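Local coordinates for extracellular solute-binding protein, family 1 (Bifidobacterium longum subsp. infantis, PDB 6FTH), which probably binds human milk oligosaccharides outside the cell and hands them to an ABC transporter for uptake, at residues A[158-161]-A[162-166]; A[224-228]-A[229-233]; A[511-514]-A[515-518]. All coordinates share one frame; numbering follows the deposited sequence.

Contact 1: residues A[158-161]-A[162-166]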
loop_
_atom_site.group_PDB
_atom_site.type_symbol
_atom_site.label_atom_id
_atom_site.label_comp_id
_atom_site.label_asym_id
_atom_site.label_seq_id
_atom_site.Cartn_x
_atom_site.Cartn_y
_atom_site.Cartn_z
ATOM N N ASN A 158 -14.197 -14.851 -10.898
ATOM C CA ASN A 158 -15.518 -15.373 -10.544
ATOM C C ASN A 158 -15.483 -16.882 -10.743
ATOM O O ASN A 158 -15.607 -17.387 -11.864
ATOM C CB ASN A 158 -16.626 -14.710 -11.351
ATOM C CG ASN A 158 -17.974 -15.063 -10.791
ATOM O OD1 ASN A 158 -18.204 -16.232 -10.461
ATOM N ND2 ASN A 158 -18.813 -14.071 -10.585
ATOM N N LYS A 159 -15.243 -17.596 -9.635
ATOM C CA LYS A 159 -15.193 -19.045 -9.636
ATOM C C LYS A 159 -16.570 -19.660 -9.914
ATOM O O LYS A 159 -16.651 -20.743 -10.510
ATOM C CB LYS A 159 -14.636 -19.527 -8.287
ATOM C CG LYS A 159 -14.390 -21.040 -8.187
ATOM C CD LYS A 159 -13.437 -21.556 -9.253
ATOM C CE LYS A 159 -12.821 -22.899 -8.899
ATOM N NZ LYS A 159 -13.872 -23.926 -8.566
ATOM N N THR A 160 -17.649 -19.008 -9.478
ATOM C CA THR A 160 -18.985 -19.498 -9.816
ATOM C C THR A 160 -19.159 -19.549 -11.327
ATOM O O THR A 160 -19.693 -20.519 -11.870
ATOM C CB THR A 160 -20.038 -18.592 -9.187
ATOM O OG1 THR A 160 -19.929 -18.675 -7.762
ATOM C CG2 THR A 160 -21.460 -18.995 -9.621
ATOM N N TRP A 161 -18.670 -18.527 -12.025
ATOM C CA TRP A 161 -18.739 -18.529 -13.485
ATOM C C TRP A 161 -17.870 -19.627 -14.087
ATOM O O TRP A 161 -18.289 -20.322 -15.024
ATOM C CB TRP A 161 -18.305 -17.175 -14.018
ATOM C CG TRP A 161 -19.215 -16.017 -13.782
ATOM C CD1 TRP A 161 -20.395 -15.996 -13.068
ATOM C CD2 TRP A 161 -19.047 -14.696 -14.303
ATOM N NE1 TRP A 161 -20.940 -14.746 -13.112
ATOM C CE2 TRP A 161 -20.143 -13.923 -13.861
ATOM C CE3 TRP A 161 -18.070 -14.090 -15.093
ATOM C CZ2 TRP A 161 -20.287 -12.580 -14.178
ATOM C CZ3 TRP A 161 -18.208 -12.756 -15.420
ATOM C CH2 TRP A 161 -19.311 -12.008 -14.962
ATOM N N LEU A 162 -16.635 -19.786 -13.597
ATOM C CA LEU A 162 -15.794 -20.859 -14.101
ATOM C C LEU A 162 -16.505 -22.194 -13.956
ATOM O O LEU A 162 -16.515 -23.010 -14.883
ATOM C CB LEU A 162 -14.473 -20.918 -13.334
ATOM C CG LEU A 162 -13.514 -19.722 -13.527
ATOM C CD1 LEU A 162 -12.335 -19.921 -12.585
ATOM C CD2 LEU A 162 -13.039 -19.562 -14.946
ATOM N N ASP A 163 -17.106 -22.423 -12.788
ATOM C CA ASP A 163 -17.744 -23.703 -12.495
ATOM C C ASP A 163 -18.944 -23.942 -13.403
ATOM O O ASP A 163 -19.114 -25.041 -13.950
ATOM C CB ASP A 163 -18.198 -23.724 -11.037
ATOM C CG ASP A 163 -17.042 -23.907 -10.051
ATOM O OD1 ASP A 163 -15.913 -24.200 -10.475
ATOM O OD2 ASP A 163 -17.301 -23.761 -8.839
ATOM N N LYS A 164 -19.783 -22.920 -13.568
ATOM C CA LYS A 164 -20.975 -23.026 -14.410
ATOM C C LYS A 164 -20.625 -23.309 -15.862
ATOM O O LYS A 164 -21.376 -24.007 -16.558
ATOM C CB LYS A 164 -21.794 -21.737 -14.312
ATOM C CG LYS A 164 -22.609 -21.661 -13.009
ATOM C CD LYS A 164 -23.532 -20.449 -12.940
ATOM C CE LYS A 164 -24.368 -20.498 -11.659
ATOM N NZ LYS A 164 -25.243 -19.314 -11.514
ATOM N N LEU A 165 -19.499 -22.791 -16.339
ATOM C CA LEU A 165 -19.102 -22.964 -17.731
ATOM C C LEU A 165 -18.181 -24.147 -17.948
ATOM O O LEU A 165 -17.826 -24.439 -19.093
ATOM C CB LEU A 165 -18.421 -21.688 -18.242
ATOM C CG LEU A 165 -19.278 -20.427 -18.206
ATOM C CD1 LEU A 165 -18.485 -19.255 -18.785
ATOM C CD2 LEU A 165 -20.583 -20.651 -18.975
ATOM N N GLY A 166 -17.786 -24.842 -16.890
ATOM C CA GLY A 166 -16.890 -25.970 -17.042
ATOM C C GLY A 166 -15.486 -25.563 -17.451
ATOM O O GLY A 166 -14.873 -26.209 -18.313
#
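A short two-turn helix, residues 159-165, with a cap at each end forms this contact, and its exposed side carries a lysine–aspartate pair one turn apart. Lys159 NZ lies 2.8 Å from Asp163 OD1, a salt bridge that meets the carboxylate on the syn lone pair of OD1. The lysine gets there by bending: CG stands anti to the backbone N (chi1 -174°), and turns at chi2 and chi4 bring the ammonium group round to OD1 of Asp163, the two side chains crossing at a slant. On the way its CD rests 3.9 Å from Leu162 CD1, the two chains crossing at about a right angle. With Lys159 cut back to an alanine, the Asp163 carboxylate is likely to lose its charged mate and Leu162 CD1 the CD methylene beside it. At the N-terminus, Asn158, the last residue of strand 154-158, is the N-cap: its OD1 accepts from Trp161 N at 2.8 Å, the donor standing 47° out of the amide plane. The ND2 of the same amide lies 3.3 Å above one face of the Trp161 ring, offset toward its rim, and is also hydrogen-bonded to Gln310 OE1. This is the turn from an inner strand of a four-stranded sheet into a helix that packs on helix 173-185 through Leu162 and Leu165. Beyond the cap the i to i+4 ladder starts with Leu162 N to Asn158 O, 3.1 Å at an N-H...O angle of 162°. Thr160 and Lys164 run side by side in the same direction, CG2 of the threonine 3.9 Å from CE of the lysine. Gly166, with positive phi, ends the helix in a Schellman motif, its N bonded to Asp163 O at 3.2 Å.

Contact 2: residues A[224-228]-A[229-233]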
loop_
_atom_site.group_PDB
_atom_site.type_symbol
_atom_site.label_atom_id
_atom_site.label_comp_id
_atom_site.label_asym_id
_atom_site.label_seq_id
_atom_site.Cartn_x
_atom_site.Cartn_y
_atom_site.Cartn_z
ATOM N N THR A 224 6.619 -7.060 -8.935
ATOM C CA THR A 224 6.141 -5.711 -8.640
ATOM C C THR A 224 6.070 -5.468 -7.132
ATOM O O THR A 224 6.109 -6.394 -6.309
ATOM C CB THR A 224 4.767 -5.426 -9.274
ATOM O OG1 THR A 224 3.774 -6.282 -8.691
ATOM C CG2 THR A 224 4.762 -5.669 -10.779
ATOM N N GLY A 225 6.001 -4.189 -6.772
ATOM C CA GLY A 225 5.876 -3.796 -5.375
ATOM C C GLY A 225 5.009 -2.563 -5.246
ATOM O O GLY A 225 5.457 -1.489 -4.827
ATOM N N PHE A 226 3.748 -2.726 -5.596
ATOM C CA PHE A 226 2.886 -1.576 -5.814
ATOM C C PHE A 226 2.243 -1.002 -4.545
ATOM O O PHE A 226 1.510 -0.010 -4.650
ATOM C CB PHE A 226 1.839 -1.866 -6.902
ATOM C CG PHE A 226 2.403 -2.001 -8.313
ATOM C CD1 PHE A 226 3.649 -1.511 -8.673
ATOM C CD2 PHE A 226 1.655 -2.632 -9.296
ATOM C CE1 PHE A 226 4.120 -1.645 -9.977
ATOM C CE2 PHE A 226 2.126 -2.789 -10.576
ATOM C CZ PHE A 226 3.367 -2.275 -10.925
ATOM N N ASN A 227 2.490 -1.554 -3.353
ATOM C CA ASN A 227 1.994 -0.878 -2.151
ATOM C C ASN A 227 2.719 0.452 -1.949
ATOM O O ASN A 227 2.109 1.438 -1.515
ATOM C CB ASN A 227 2.177 -1.724 -0.893
ATOM C CG ASN A 227 1.152 -2.853 -0.722
ATOM O OD1 ASN A 227 0.535 -3.338 -1.670
ATOM N ND2 ASN A 227 1.014 -3.302 0.530
ATOM N N LYS A 228 4.022 0.495 -2.229
ATOM C CA LYS A 228 4.889 1.625 -1.879
ATOM C C LYS A 228 6.306 1.350 -2.376
ATOM O O LYS A 228 6.699 0.200 -2.593
ATOM C CB LYS A 228 4.922 1.885 -0.368
ATOM C CG LYS A 228 5.284 0.678 0.497
ATOM C CD LYS A 228 5.225 1.022 1.994
ATOM C CE LYS A 228 5.630 -0.146 2.899
ATOM N NZ LYS A 228 4.616 -1.240 2.964
ATOM N N GLY A 229 7.062 2.422 -2.550
ATOM C CA GLY A 229 8.487 2.326 -2.829
ATOM C C GLY A 229 8.859 2.641 -4.264
ATOM O O GLY A 229 8.191 3.417 -4.954
ATOM N N ALA A 230 9.932 2.009 -4.743
ATOM C CA ALA A 230 10.456 2.323 -6.070
ATOM C C ALA A 230 9.619 1.716 -7.192
ATOM O O ALA A 230 9.572 2.247 -8.311
ATOM C CB ALA A 230 11.888 1.787 -6.197
ATOM N N SER A 231 8.979 0.585 -6.931
ATOM C CA SER A 231 8.248 -0.100 -7.991
ATOM C C SER A 231 7.130 0.732 -8.610
ATOM O O SER A 231 7.013 0.737 -9.849
ATOM C CB SER A 231 7.739 -1.457 -7.488
ATOM O OG SER A 231 7.056 -2.146 -8.498
ATOM N N PRO A 232 6.329 1.482 -7.854
ATOM C CA PRO A 232 5.320 2.326 -8.506
ATOM C C PRO A 232 5.877 3.351 -9.461
ATOM O O PRO A 232 5.105 3.892 -10.257
ATOM C CB PRO A 232 4.612 2.999 -7.326
ATOM C CG PRO A 232 4.744 2.021 -6.226
ATOM C CD PRO A 232 6.109 1.417 -6.404
ATOM N N THR A 233 7.171 3.649 -9.420
ATOM C CA THR A 233 7.766 4.588 -10.358
ATOM C C THR A 233 8.506 3.914 -11.501
ATOM O O THR A 233 9.114 4.607 -12.325
ATOM C CB THR A 233 8.673 5.600 -9.637
ATOM O OG1 THR A 233 9.808 4.959 -9.046
ATOM C CG2 THR A 233 7.890 6.325 -8.542
HETATM O O HOH W 1 8.506 -0.906 -4.451
#
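The chain folds back on itself here: a type I beta turn from Gly225 to Lys228 reverses it, and after Gly229 a 3-10 segment, 231-233, returns alongside, with Gly225 and Ser231 CA atoms 5.1 Å apart. Gly229 has a positive phi of 106°, where a side chain would jam against Lys228 O. Ser231 carries the closure. Its OG accepts from Gly225 N at 2.9 Å, standing anti to the serine's own N (chi1 -179°), which carries it across to that backbone N-H. The same oxygen lies 3.3 Å from Phe226 CE1, oblique to that ring. All this belongs to the long loop between strands 197-199 and 235-238, near the middle of the molecule, where Asp330 OD2 accepts from Phe226 N and is also hydrogen-bonded to Thr224 OG1. Thr224 CB sits 3.7 Å above the centre of one Phe226 face, while Pro232 N comes to the ring's edge. The proline ring rests mainly on backbone, CD being 3.4 Å from Gly225 O, with CG at 4.4 Å from Phe226 CD1. One water spans the bend, donating to Lys228 O at 2.8 Å and accepting from Ser231 N at 2.9 Å.

Contact 3: residues A[511-514]-A[515-518]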
loop_
_atom_site.group_PDB
_atom_site.type_symbol
_atom_site.label_atom_id
_atom_site.label_comp_id
_atom_site.label_asym_id
_atom_site.label_seq_id
_atom_site.Cartn_x
_atom_site.Cartn_y
_atom_site.Cartn_z
ATOM N N GLN A 511 20.111 1.843 -8.205
ATOM C CA GLN A 511 21.107 0.800 -7.977
ATOM C C GLN A 511 22.042 1.180 -6.840
ATOM O O GLN A 511 22.399 0.341 -6.005
ATOM C CB GLN A 511 21.921 0.529 -9.235
ATOM C CG GLN A 511 22.982 -0.553 -9.056
ATOM C CD GLN A 511 22.411 -1.964 -9.127
ATOM O OE1 GLN A 511 21.949 -2.402 -10.186
ATOM N NE2 GLN A 511 22.482 -2.692 -8.016
ATOM N N LYS A 512 22.490 2.430 -6.819
ATOM C CA LYS A 512 23.421 2.874 -5.786
ATOM C C LYS A 512 22.822 2.719 -4.398
ATOM O O LYS A 512 23.457 2.169 -3.496
ATOM C CB LYS A 512 23.802 4.333 -6.034
ATOM C CG LYS A 512 24.751 4.889 -4.978
ATOM C CD LYS A 512 25.161 6.300 -5.269
ATOM C CE LYS A 512 24.025 7.242 -5.048
ATOM N NZ LYS A 512 24.407 8.688 -5.222
ATOM N N TRP A 513 21.611 3.226 -4.193
ATOM C CA TRP A 513 21.027 3.154 -2.852
ATOM C C TRP A 513 20.632 1.728 -2.499
ATOM O O TRP A 513 20.781 1.298 -1.350
ATOM C CB TRP A 513 19.846 4.103 -2.742
ATOM C CG TRP A 513 20.322 5.518 -2.732
ATOM C CD1 TRP A 513 20.253 6.414 -3.758
ATOM C CD2 TRP A 513 21.057 6.157 -1.685
ATOM N NE1 TRP A 513 20.886 7.593 -3.403
ATOM C CE2 TRP A 513 21.398 7.450 -2.143
ATOM C CE3 TRP A 513 21.470 5.762 -0.407
ATOM C CZ2 TRP A 513 22.093 8.364 -1.346
ATOM C CZ3 TRP A 513 22.169 6.671 0.381
ATOM C CH2 TRP A 513 22.475 7.957 -0.098
ATOM N N TYR A 514 20.148 0.970 -3.483
ATOM C CA TYR A 514 19.908 -0.446 -3.246
ATOM C C TYR A 514 21.175 -1.133 -2.743
ATOM O O TYR A 514 21.141 -1.911 -1.780
ATOM C CB TYR A 514 19.412 -1.063 -4.542
ATOM C CG TYR A 514 19.300 -2.550 -4.538
ATOM C CD1 TYR A 514 18.146 -3.196 -4.080
ATOM C CD2 TYR A 514 20.329 -3.320 -5.029
ATOM C CE1 TYR A 514 18.041 -4.587 -4.095
ATOM C CE2 TYR A 514 20.233 -4.697 -5.061
ATOM C CZ TYR A 514 19.083 -5.335 -4.595
ATOM O OH TYR A 514 19.019 -6.724 -4.629
ATOM N N ASP A 515 22.304 -0.855 -3.380
ATOM C CA ASP A 515 23.573 -1.458 -2.960
ATOM C C ASP A 515 23.959 -1.008 -1.551
ATOM O O ASP A 515 24.353 -1.826 -0.715
ATOM C CB ASP A 515 24.675 -1.103 -3.962
ATOM C CG ASP A 515 24.523 -1.805 -5.287
ATOM O OD1 ASP A 515 23.730 -2.763 -5.387
ATOM O OD2 ASP A 515 25.208 -1.400 -6.241
ATOM N N ILE A 516 23.855 0.293 -1.271
ATOM C CA ILE A 516 24.204 0.817 0.057
ATOM C C ILE A 516 23.410 0.092 1.140
ATOM O O ILE A 516 23.961 -0.311 2.175
ATOM C CB ILE A 516 23.972 2.338 0.105
ATOM C CG1 ILE A 516 25.064 3.067 -0.696
ATOM C CG2 ILE A 516 23.919 2.844 1.546
ATOM C CD1 ILE A 516 24.785 4.552 -0.918
ATOM N N TYR A 517 22.102 -0.090 0.911
ATOM C CA TYR A 517 21.223 -0.653 1.940
ATOM C C TYR A 517 21.295 -2.178 2.025
ATOM O O TYR A 517 21.028 -2.743 3.090
ATOM C CB TYR A 517 19.775 -0.245 1.671
ATOM C CG TYR A 517 19.354 1.077 2.246
ATOM C CD1 TYR A 517 19.475 2.259 1.522
ATOM C CD2 TYR A 517 18.774 1.140 3.513
ATOM C CE1 TYR A 517 19.050 3.467 2.061
ATOM C CE2 TYR A 517 18.357 2.339 4.051
ATOM C CZ TYR A 517 18.486 3.496 3.326
ATOM O OH TYR A 517 18.039 4.674 3.894
ATOM N N THR A 518 21.651 -2.876 0.953
ATOM C CA THR A 518 21.489 -4.324 0.926
ATOM C C THR A 518 22.779 -5.108 0.791
ATOM O O THR A 518 22.764 -6.321 1.046
ATOM C CB THR A 518 20.518 -4.760 -0.191
ATOM O OG1 THR A 518 20.147 -6.118 0.027
ATOM C CG2 THR A 518 21.168 -4.687 -1.496
#
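Asp515 opens the last turn of helix 503-518, a surface alpha-helix whose i to i+4 neighbours meet here, and it faces Gln511. Gln511 NE2 donates to Asp515 OD1 at 2.9 Å, the oxygen lying close to the amide plane but approached on its syn side from 34° out of the carboxylate plane. That amide is held at further points by strand 241-244 and the residue before it, OE1 taking Val242 N and NE2 giving to Gly240 O; Asp515 OD1 also pairs with Lys519. Next, Ile516 lays CD1 over the face of Trp513, 3.9 Å from the centroid of the six-membered ring, a CH-pi contact; its CG1 stands anti to the carbonyl carbon (chi1 -73°), which runs the chain alongside the indole in the same direction. Trp513 NE1 donates to Asp459 OD2, which also takes Lys512 NZ. Tyr517 N bonds to Trp513 O at 3.0 Å, and that oxygen also lies in the plane of the tyrosine ring, at its edge, while CE1 comes 4.1 Å from Trp513 CE3. Thr518 ends the helix over Tyr514, whose OH bonds to Val445 O: as modelled, the methyl CG2 lies over one face of the phenol ring, though it is too close to Tyr514 O for its place to be certain.

In the fold
The three contacts are all local, yet they sit at different depths. Contact 2 is mostly buried, its centre about 9 Å from that of the chain, and relies on a serine hydroxyl, a water and glycine backbone in an irregular loop. Contacts 1 and 3 are helical, their centres about 30 and 22 Å from the chain centre; contact 1 is partly buried, contact 3 a surface contact. Both set a polar pair one turn apart, an ion pair in contact 1 and an amide–carboxylate bond in contact 3, but only contact 3 adds CH-pi packing on an aromatic face. No element is shared: at their nearest atoms contacts 2 and 3 come within about 8 Å, contacts 1 and 3 within about 35 Å.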